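Local coordinates for Mgp-operon protein 3 (Mycoplasma pneumoniae, PDB 6RJ1) that probably serves as a cell-surface adhesin, known as P40/P90, that helps the bacterium attach to its host and may recognise sugars there, at residues Lys222-Arg230 / Glu240-Lys251; Glu260-Leu270 / Ala351-Gln361. All blocks are in the same frame, centred on the assembly; numbering follows the deposited sequence.

Contact 1: Lys222-Arg230 / Glu240-Lys251; sequences KLDKGRAYR and EPLDSTKEGKGK
Gly250 O is gripped twice from the facing chain: Tyr229 N reaches it over 3.1 Å from well above its carbonyl plane, whereas Arg230 NH2 approaches within that plane, also at 3.1 Å. A second bond from Arg230 NH2 goes to Tyr229 O, 3.0 Å away. A bend at chi2 (-78°) turns the arginine back along its own chain, where Ala228 CB lies against one guanidinium face, and together these contacts fix the rotation of the group. Routine backbone bonds continue the seam, Lys251 N to Leu223 O at 3.0 Å and Gly250 N to Gly226 O at 2.9 Å. Two glycine-containing loops are thus laced together mainly by main chain; the first leads into the short strand 229-230, which pairs antiparallel with strand 165-167 in a mixed sheet. Gly226, Gly248 and Gly250 all have positive phi and no side chain to keep the backbones apart. Beside them an Asx turn, closed by Thr245 N on Asp243 OD1, has Ser244 as its middle residue; Ser244 OG takes the N-H of Arg227 at 3.1 Å and is also bonded to Gly178 O. Pro241 CG rests 3.7 Å from Arg227 N. Arg227 and Glu240 run side by side in the same direction, joined by a salt bridge of 2.9 Å from NH2 to OE1 with their planes 46° apart. Glu167 and Pro169 O take the other guanidinium nitrogens, and Thr171 and Thr174 hold the carboxylate. At the far end the Lys251 chain crosses Leu223 at about a right angle, its CG and CD touching Leu223 CB.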
loop_
_atom_site.group_PDB
_atom_site.type_symbol
_atom_site.label_atom_id
_atom_site.label_comp_id
_atom_site.label_asym_id
_atom_site.label_seq_id
_atom_site.Cartn_x
_atom_site.Cartn_y
_atom_site.Cartn_z
ATOM N N LYS A 222 -13.646 -12.281 13.356
ATOM C CA LYS A 222 -14.121 -11.654 14.585
ATOM C C LYS A 222 -13.395 -10.322 14.858
ATOM O O LYS A 222 -12.167 -10.242 14.735
ATOM C CB LYS A 222 -13.958 -12.618 15.764
ATOM C CG LYS A 222 -14.891 -13.818 15.710
ATOM C CD LYS A 222 -15.022 -14.478 17.069
ATOM C CE LYS A 222 -16.037 -15.601 17.058
ATOM N NZ LYS A 222 -16.067 -16.335 18.354
ATOM N N LEU A 223 -14.167 -9.273 15.206
ATOM C CA LEU A 223 -13.632 -7.930 15.486
ATOM C C LEU A 223 -13.616 -7.564 16.984
ATOM O O LEU A 223 -13.244 -6.441 17.332
ATOM C CB LEU A 223 -14.401 -6.867 14.679
ATOM C CG LEU A 223 -14.275 -6.933 13.162
ATOM C CD1 LEU A 223 -15.305 -6.063 12.503
ATOM C CD2 LEU A 223 -12.889 -6.530 12.703
ATOM N N ASP A 224 -14.001 -8.515 17.860
ATOM C CA ASP A 224 -14.059 -8.328 19.315
ATOM C C ASP A 224 -12.689 -8.252 20.010
ATOM O O ASP A 224 -12.574 -7.633 21.071
ATOM C CB ASP A 224 -14.933 -9.425 19.957
ATOM C CG ASP A 224 -14.413 -10.848 19.830
ATOM O OD1 ASP A 224 -13.819 -11.175 18.774
ATOM O OD2 ASP A 224 -14.626 -11.649 20.784
ATOM N N LYS A 225 -11.672 -8.912 19.431
ATOM C CA LYS A 225 -10.299 -8.972 19.952
ATOM C C LYS A 225 -9.308 -8.585 18.856
ATOM O O LYS A 225 -9.680 -8.519 17.676
ATOM C CB LYS A 225 -9.975 -10.399 20.457
ATOM C CG LYS A 225 -10.751 -10.813 21.698
ATOM C CD LYS A 225 -10.378 -12.214 22.161
ATOM C CE LYS A 225 -10.792 -12.482 23.590
ATOM N NZ LYS A 225 -12.268 -12.608 23.737
ATOM N N GLY A 226 -8.059 -8.354 19.262
ATOM C CA GLY A 226 -6.959 -8.054 18.354
ATOM C C GLY A 226 -6.594 -6.605 18.138
ATOM O O GLY A 226 -7.024 -5.718 18.889
ATOM N N ARG A 227 -5.781 -6.372 17.079
ATOM C CA ARG A 227 -5.291 -5.065 16.614
ATOM C C ARG A 227 -6.452 -4.089 16.496
ATOM O O ARG A 227 -7.549 -4.466 16.062
ATOM C CB ARG A 227 -4.584 -5.156 15.251
ATOM C CG ARG A 227 -3.833 -6.451 14.958
ATOM C CD ARG A 227 -2.373 -6.227 14.598
ATOM N NE ARG A 227 -2.236 -5.266 13.510
ATOM C CZ ARG A 227 -1.436 -4.210 13.534
ATOM N NH1 ARG A 227 -1.408 -3.373 12.514
ATOM N NH2 ARG A 227 -0.645 -3.991 14.574
ATOM N N ALA A 228 -6.218 -2.843 16.913
ATOM C CA ALA A 228 -7.242 -1.820 16.926
ATOM C C ALA A 228 -7.757 -1.423 15.554
ATOM O O ALA A 228 -6.989 -1.301 14.598
ATOM C CB ALA A 228 -6.751 -0.603 17.671
ATOM N N TYR A 229 -9.082 -1.265 15.476
ATOM C CA TYR A 229 -9.844 -0.745 14.358
ATOM C C TYR A 229 -10.477 0.487 14.955
ATOM O O TYR A 229 -11.098 0.407 16.027
ATOM C CB TYR A 229 -10.915 -1.735 13.885
ATOM C CG TYR A 229 -10.360 -2.825 13.001
ATOM C CD1 TYR A 229 -10.147 -2.608 11.639
ATOM C CD2 TYR A 229 -10.028 -4.070 13.527
ATOM C CE1 TYR A 229 -9.623 -3.607 10.821
ATOM C CE2 TYR A 229 -9.507 -5.078 12.719
ATOM C CZ TYR A 229 -9.309 -4.846 11.365
ATOM O OH TYR A 229 -8.796 -5.853 10.574
ATOM N N ARG A 230 -10.233 1.648 14.353
ATOM C CA ARG A 230 -10.766 2.867 14.942
ATOM C C ARG A 230 -11.524 3.730 13.941
ATOM O O ARG A 230 -11.271 3.669 12.736
ATOM C CB ARG A 230 -9.643 3.679 15.638
ATOM C CG ARG A 230 -8.964 3.007 16.833
ATOM C CD ARG A 230 -9.794 3.067 18.101
ATOM N NE ARG A 230 -9.139 2.417 19.242
ATOM C CZ ARG A 230 -9.280 1.129 19.557
ATOM N NH1 ARG A 230 -8.643 0.624 20.606
ATOM N NH2 ARG A 230 -10.046 0.335 18.816
ATOM N N GLU A 240 0.156 -2.847 20.469
ATOM C CA GLU A 240 -0.429 -3.834 19.565
ATOM C C GLU A 240 -0.197 -5.248 20.120
ATOM O O GLU A 240 0.859 -5.495 20.710
ATOM C CB GLU A 240 0.060 -3.667 18.112
ATOM C CG GLU A 240 1.569 -3.706 17.914
ATOM C CD GLU A 240 1.971 -4.041 16.494
ATOM O OE1 GLU A 240 1.563 -5.118 16.001
ATOM O OE2 GLU A 240 2.690 -3.230 15.870
ATOM N N PRO A 241 -1.183 -6.175 19.991
ATOM C CA PRO A 241 -1.009 -7.512 20.585
ATOM C C PRO A 241 -0.029 -8.440 19.874
ATOM O O PRO A 241 0.177 -8.328 18.663
ATOM C CB PRO A 241 -2.427 -8.082 20.578
ATOM C CG PRO A 241 -3.084 -7.422 19.438
ATOM C CD PRO A 241 -2.509 -6.042 19.346
ATOM N N LEU A 242 0.552 -9.382 20.640
ATOM C CA LEU A 242 1.471 -10.399 20.129
ATOM C C LEU A 242 0.675 -11.476 19.402
ATOM O O LEU A 242 1.163 -12.046 18.424
ATOM C CB LEU A 242 2.270 -11.027 21.273
ATOM C CG LEU A 242 3.407 -10.190 21.825
ATOM C CD1 LEU A 242 3.698 -10.572 23.241
ATOM C CD2 LEU A 242 4.666 -10.342 20.979
ATOM N N ASP A 243 -0.554 -11.742 19.890
ATOM C CA ASP A 243 -1.502 -12.709 19.348
ATOM C C ASP A 243 -2.895 -12.077 19.393
ATOM O O ASP A 243 -3.441 -11.865 20.477
ATOM C CB ASP A 243 -1.458 -14.015 20.168
ATOM C CG ASP A 243 -2.060 -15.249 19.510
ATOM O OD1 ASP A 243 -2.850 -15.092 18.545
ATOM O OD2 ASP A 243 -1.743 -16.378 19.962
ATOM N N SER A 244 -3.456 -11.764 18.217
ATOM C CA SER A 244 -4.778 -11.150 18.093
ATOM C C SER A 244 -5.946 -12.127 18.303
ATOM O O SER A 244 -7.110 -11.715 18.335
ATOM C CB SER A 244 -4.906 -10.417 16.769
ATOM O OG SER A 244 -4.353 -9.122 16.893
ATOM N N THR A 245 -5.626 -13.411 18.463
ATOM C CA THR A 245 -6.569 -14.484 18.739
ATOM C C THR A 245 -6.779 -14.552 20.267
ATOM O O THR A 245 -7.790 -15.084 20.735
ATOM C CB THR A 245 -6.063 -15.768 18.029
ATOM O OG1 THR A 245 -6.718 -15.887 16.764
ATOM C CG2 THR A 245 -6.225 -17.055 18.854
ATOM N N LYS A 246 -5.848 -13.951 21.033
ATOM C CA LYS A 246 -5.856 -13.968 22.498
ATOM C C LYS A 246 -6.004 -12.595 23.157
ATOM O O LYS A 246 -6.759 -12.467 24.120
ATOM C CB LYS A 246 -4.600 -14.689 23.022
ATOM C CG LYS A 246 -4.722 -16.204 22.933
ATOM C CD LYS A 246 -3.368 -16.900 22.830
ATOM C CE LYS A 246 -3.475 -18.410 22.923
ATOM N NZ LYS A 246 -4.184 -19.010 21.757
ATOM N N GLU A 247 -5.278 -11.581 22.657
ATOM C CA GLU A 247 -5.297 -10.237 23.238
ATOM C C GLU A 247 -5.789 -9.164 22.265
ATOM O O GLU A 247 -6.055 -9.465 21.101
ATOM C CB GLU A 247 -3.920 -9.876 23.843
ATOM C CG GLU A 247 -3.514 -10.740 25.034
ATOM C CD GLU A 247 -4.426 -10.788 26.249
ATOM O OE1 GLU A 247 -4.362 -11.801 26.983
ATOM O OE2 GLU A 247 -5.187 -9.820 26.486
ATOM N N GLY A 248 -5.925 -7.935 22.763
ATOM C CA GLY A 248 -6.436 -6.799 22.007
ATOM C C GLY A 248 -7.944 -6.685 22.144
ATOM O O GLY A 248 -8.601 -7.616 22.628
ATOM N N LYS A 249 -8.510 -5.542 21.733
ATOM C CA LYS A 249 -9.957 -5.309 21.808
ATOM C C LYS A 249 -10.611 -5.058 20.431
ATOM O O LYS A 249 -11.809 -4.795 20.366
ATOM C CB LYS A 249 -10.290 -4.185 22.811
ATOM C CG LYS A 249 -10.036 -4.558 24.261
ATOM C CD LYS A 249 -11.003 -5.613 24.779
ATOM C CE LYS A 249 -10.451 -6.367 25.959
ATOM N NZ LYS A 249 -11.396 -7.420 26.426
ATOM N N GLY A 250 -9.832 -5.184 19.358
ATOM C CA GLY A 250 -10.307 -4.993 17.995
ATOM C C GLY A 250 -10.945 -3.639 17.785
ATOM O O GLY A 250 -10.301 -2.610 18.017
ATOM N N LYS A 251 -12.239 -3.633 17.397
ATOM C CA LYS A 251 -12.996 -2.397 17.166
ATOM C C LYS A 251 -13.555 -1.794 18.445
ATOM O O LYS A 251 -13.946 -0.629 18.444
ATOM C CB LYS A 251 -14.092 -2.587 16.106
ATOM C CG LYS A 251 -15.286 -3.451 16.510
ATOM C CD LYS A 251 -16.386 -3.322 15.457
ATOM C CE LYS A 251 -17.598 -4.165 15.714
ATOM N NZ LYS A 251 -18.463 -3.582 16.767
#

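Contact 2: Glu260-Leu270 / Ala351-Gln361; sequences EKTTAENDAPL and ATFSKYLNTAQ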
loop_
_atom_site.group_PDB
_atom_site.type_symbol
_atom_site.label_atom_id
_atom_site.label_comp_id
_atom_site.label_asym_id
_atom_site.label_seq_id
_atom_site.Cartn_x
_atom_site.Cartn_y
_atom_site.Cartn_z
ATOM N N GLU A 260 -8.516 -2.090 29.128
ATOM C CA GLU A 260 -7.404 -2.668 28.370
ATOM C C GLU A 260 -6.235 -1.709 28.050
ATOM O O GLU A 260 -5.125 -2.187 27.801
ATOM C CB GLU A 260 -7.921 -3.342 27.100
ATOM C CG GLU A 260 -7.173 -4.613 26.728
ATOM C CD GLU A 260 -7.073 -5.737 27.747
ATOM O OE1 GLU A 260 -8.003 -5.901 28.572
ATOM O OE2 GLU A 260 -6.057 -6.468 27.706
ATOM N N LYS A 261 -6.463 -0.385 28.098
ATOM C CA LYS A 261 -5.414 0.614 27.882
ATOM C C LYS A 261 -4.377 0.471 29.011
ATOM O O LYS A 261 -3.205 0.247 28.719
ATOM C CB LYS A 261 -6.016 2.032 27.847
ATOM C CG LYS A 261 -5.008 3.174 27.700
ATOM C CD LYS A 261 -5.643 4.556 27.934
ATOM C CE LYS A 261 -5.931 4.887 29.385
ATOM N NZ LYS A 261 -4.690 5.158 30.160
ATOM N N THR A 262 -4.831 0.520 30.291
ATOM C CA THR A 262 -3.978 0.393 31.481
ATOM C C THR A 262 -3.256 -0.954 31.528
ATOM O O THR A 262 -2.116 -1.012 31.991
ATOM C CB THR A 262 -4.748 0.694 32.784
ATOM O OG1 THR A 262 -5.849 -0.204 32.917
ATOM C CG2 THR A 262 -5.228 2.141 32.870
ATOM N N THR A 263 -3.914 -2.027 31.024
ATOM C CA THR A 263 -3.357 -3.381 30.946
ATOM C C THR A 263 -2.129 -3.368 30.031
ATOM O O THR A 263 -1.060 -3.820 30.443
ATOM C CB THR A 263 -4.439 -4.383 30.498
ATOM O OG1 THR A 263 -5.497 -4.383 31.457
ATOM C CG2 THR A 263 -3.900 -5.800 30.331
ATOM N N ALA A 264 -2.287 -2.808 28.811
ATOM C CA ALA A 264 -1.230 -2.678 27.808
ATOM C C ALA A 264 -0.112 -1.746 28.279
ATOM O O ALA A 264 1.056 -2.034 28.028
ATOM C CB ALA A 264 -1.813 -2.178 26.500
ATOM N N GLU A 265 -0.467 -0.645 28.974
ATOM C CA GLU A 265 0.476 0.344 29.512
ATOM C C GLU A 265 1.458 -0.294 30.499
ATOM O O GLU A 265 2.656 -0.000 30.449
ATOM C CB GLU A 265 -0.277 1.506 30.191
ATOM C CG GLU A 265 -0.871 2.514 29.222
ATOM C CD GLU A 265 -1.854 3.526 29.786
ATOM O OE1 GLU A 265 -2.175 4.494 29.059
ATOM O OE2 GLU A 265 -2.312 3.355 30.941
ATOM N N ASN A 266 0.949 -1.179 31.376
ATOM C CA ASN A 266 1.744 -1.880 32.384
ATOM C C ASN A 266 2.596 -2.994 31.773
ATOM O O ASN A 266 3.755 -3.161 32.175
ATOM C CB ASN A 266 0.845 -2.437 33.499
ATOM C CG ASN A 266 0.055 -1.399 34.270
ATOM O OD1 ASN A 266 0.512 -0.274 34.529
ATOM N ND2 ASN A 266 -1.159 -1.768 34.663
ATOM N N ASP A 267 2.020 -3.750 30.809
ATOM C CA ASP A 267 2.687 -4.862 30.125
ATOM C C ASP A 267 3.773 -4.407 29.150
ATOM O O ASP A 267 4.819 -5.054 29.056
ATOM C CB ASP A 267 1.664 -5.756 29.403
ATOM C CG ASP A 267 2.249 -7.030 28.816
ATOM O OD1 ASP A 267 2.741 -7.878 29.602
ATOM O OD2 ASP A 267 2.206 -7.186 27.576
ATOM N N ALA A 268 3.520 -3.310 28.419
ATOM C CA ALA A 268 4.434 -2.784 27.407
ATOM C C ALA A 268 4.790 -1.291 27.601
ATOM O O ALA A 268 4.446 -0.470 26.748
ATOM C CB ALA A 268 3.853 -3.027 26.014
ATOM N N PRO A 269 5.503 -0.893 28.679
ATOM C CA PRO A 269 5.840 0.535 28.822
ATOM C C PRO A 269 6.968 0.994 27.895
ATOM O O PRO A 269 7.805 0.192 27.481
ATOM C CB PRO A 269 6.242 0.660 30.296
ATOM C CG PRO A 269 6.744 -0.675 30.659
ATOM C CD PRO A 269 6.032 -1.688 29.808
ATOM N N LEU A 270 6.992 2.294 27.585
ATOM C CA LEU A 270 8.021 2.926 26.761
ATOM C C LEU A 270 9.315 3.032 27.580
ATOM O O LEU A 270 9.252 3.033 28.815
ATOM C CB LEU A 270 7.526 4.324 26.353
ATOM C CG LEU A 270 8.263 5.048 25.230
ATOM C CD1 LEU A 270 7.920 4.464 23.886
ATOM C CD2 LEU A 270 7.919 6.517 25.231
ATOM N N ALA A 351 6.705 -5.217 33.171
ATOM C CA ALA A 351 7.250 -4.817 31.869
ATOM C C ALA A 351 7.803 -6.044 31.109
ATOM O O ALA A 351 8.910 -6.006 30.557
ATOM C CB ALA A 351 8.341 -3.772 32.072
ATOM N N THR A 352 7.008 -7.126 31.085
ATOM C CA THR A 352 7.358 -8.416 30.486
ATOM C C THR A 352 7.145 -8.493 28.974
ATOM O O THR A 352 7.817 -9.295 28.317
ATOM C CB THR A 352 6.612 -9.561 31.201
ATOM O OG1 THR A 352 5.203 -9.323 31.126
ATOM C CG2 THR A 352 7.049 -9.739 32.653
ATOM N N PHE A 353 6.209 -7.680 28.426
ATOM C CA PHE A 353 5.842 -7.668 26.998
ATOM C C PHE A 353 5.355 -9.077 26.602
ATOM O O PHE A 353 5.810 -9.657 25.612
ATOM C CB PHE A 353 7.005 -7.184 26.102
ATOM C CG PHE A 353 7.447 -5.756 26.305
ATOM C CD1 PHE A 353 8.311 -5.420 27.341
ATOM C CD2 PHE A 353 7.050 -4.756 25.426
ATOM C CE1 PHE A 353 8.733 -4.103 27.520
ATOM C CE2 PHE A 353 7.490 -3.443 25.595
ATOM C CZ PHE A 353 8.314 -3.123 26.651
ATOM N N SER A 354 4.467 -9.633 27.438
ATOM C CA SER A 354 3.892 -10.970 27.304
ATOM C C SER A 354 2.544 -10.966 26.574
ATOM O O SER A 354 2.095 -12.024 26.123
ATOM C CB SER A 354 3.743 -11.609 28.682
ATOM O OG SER A 354 3.029 -10.752 29.556
ATOM N N LYS A 355 1.902 -9.787 26.453
ATOM C CA LYS A 355 0.602 -9.648 25.792
ATOM C C LYS A 355 0.637 -8.627 24.646
ATOM O O LYS A 355 0.058 -8.879 23.584
ATOM C CB LYS A 355 -0.504 -9.299 26.818
ATOM C CG LYS A 355 -0.740 -10.368 27.874
ATOM C CD LYS A 355 -1.937 -10.051 28.768
ATOM C CE LYS A 355 -1.725 -10.522 30.194
ATOM N NZ LYS A 355 -0.481 -10.014 30.842
ATOM N N TYR A 356 1.313 -7.481 24.870
ATOM C CA TYR A 356 1.410 -6.371 23.912
ATOM C C TYR A 356 2.835 -5.894 23.656
ATOM O O TYR A 356 3.718 -6.065 24.499
ATOM C CB TYR A 356 0.575 -5.160 24.384
ATOM C CG TYR A 356 -0.898 -5.443 24.559
ATOM C CD1 TYR A 356 -1.782 -5.327 23.489
ATOM C CD2 TYR A 356 -1.417 -5.799 25.801
ATOM C CE1 TYR A 356 -3.144 -5.592 23.645
ATOM C CE2 TYR A 356 -2.777 -6.064 25.970
ATOM C CZ TYR A 356 -3.637 -5.960 24.888
ATOM O OH TYR A 356 -4.974 -6.229 25.049
ATOM N N LEU A 357 3.029 -5.242 22.496
ATOM C CA LEU A 357 4.285 -4.622 22.085
ATOM C C LEU A 357 4.068 -3.113 22.028
ATOM O O LEU A 357 2.999 -2.666 21.611
ATOM C CB LEU A 357 4.725 -5.090 20.682
ATOM C CG LEU A 357 5.021 -6.568 20.455
ATOM C CD1 LEU A 357 4.843 -6.917 18.989
ATOM C CD2 LEU A 357 6.420 -6.951 20.946
ATOM N N ASN A 358 5.085 -2.335 22.422
ATOM C CA ASN A 358 5.058 -0.876 22.344
ATOM C C ASN A 358 5.826 -0.542 21.062
ATOM O O ASN A 358 7.048 -0.727 20.998
ATOM C CB ASN A 358 5.708 -0.251 23.589
ATOM C CG ASN A 358 5.448 1.224 23.775
ATOM O OD1 ASN A 358 5.504 2.026 22.834
ATOM N ND2 ASN A 358 5.175 1.621 25.010
ATOM N N THR A 359 5.097 -0.138 20.016
ATOM C CA THR A 359 5.705 0.136 18.712
ATOM C C THR A 359 5.737 1.635 18.385
ATOM O O THR A 359 5.698 2.012 17.209
ATOM C CB THR A 359 5.037 -0.710 17.625
ATOM O OG1 THR A 359 3.619 -0.533 17.699
ATOM C CG2 THR A 359 5.392 -2.193 17.731
ATOM N N ALA A 360 5.863 2.483 19.428
ATOM C CA ALA A 360 5.912 3.942 19.314
ATOM C C ALA A 360 6.960 4.458 18.320
ATOM O O ALA A 360 6.619 5.260 17.443
ATOM C CB ALA A 360 6.130 4.570 20.681
ATOM N N GLN A 361 8.215 3.972 18.438
ATOM C CA GLN A 361 9.342 4.383 17.588
ATOM C C GLN A 361 9.226 3.866 16.166
ATOM O O GLN A 361 9.740 4.500 15.241
ATOM C CB GLN A 361 10.694 4.017 18.211
ATOM C CG GLN A 361 10.903 4.586 19.615
ATOM C CD GLN A 361 10.465 3.642 20.722
ATOM O OE1 GLN A 361 9.626 2.747 20.543
ATOM N NE2 GLN A 361 11.032 3.825 21.901
#
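Ala268 and Phe353 form the apolar centre: Ala268 CA lies over one ring face, 3.9 Å from the ring centroid in a CH-pi contact, and Ala268 CB touches the ring at CD2 and also meets Tyr356 CB. One helical turn earlier, Ala264 CB makes the equivalent contact with Tyr356, 4.0 Å from the centroid and 21° off the normal. Ala264 sits in the last turns of helix 253-267, and Ala268 directly follows the helix as the first residue to leave helical geometry; segment 260-267 of the helix runs at 68° to strand 356-358. Beyond it, Pro269 packs on Ala351 through CG and CB, while Leu270 CD1 reaches Ala360 CB. Asn358, with CG anti to its own backbone N (chi1 -166°), directs ND2 at Ala268 O, 2.8 Å away and close to the amide plane. At the other end of the contact Tyr356 OH donates to Glu260 OE2 over 2.9 Å, meeting the carboxylate on its anti side. The polar edge gathers round Asp267. Its OD1 accepts on the syn side from Ser354 OG at 2.9 Å and from Ser354 N; its OD2 accepts from Lys355 N at 2.8 Å and from Tyr356 N at 2.9 Å, the latter nearly in line with the C-O bond. Phe353 N meanwhile bonds to Asp267 O, so the turn preceding the strand is wrapped round a single residue of the helix end. Four such donors on one buried carboxylate, with the Lys355 ammonium nearby though beyond salt-bridge range, would probably favour its negative form and offset the unfavourable field of the helix C-terminus.

In the fold
Contacts 1 and 2 follow each other along the chain and illustrate how neighbouring loops can be tied through a small shared sheet. Their centres lie about 14 Å apart, on the same side of the chain's centre, contact 1 being the deeper. Strand 239-241 from the first pairs antiparallel with strand 356-358 from the second; a probable hydrogen bond joins Glu240 O to Leu357 N at 2.8 Å. A second probable bond, 3.0 Å from Gly248 N to Tyr356 OH, ties the glycine loop to the tyrosine beneath the helix. Leu242 CD1 packs against Phe353 O. Helix 253-267 follows directly from contact 1, carrying the chain into contact 2.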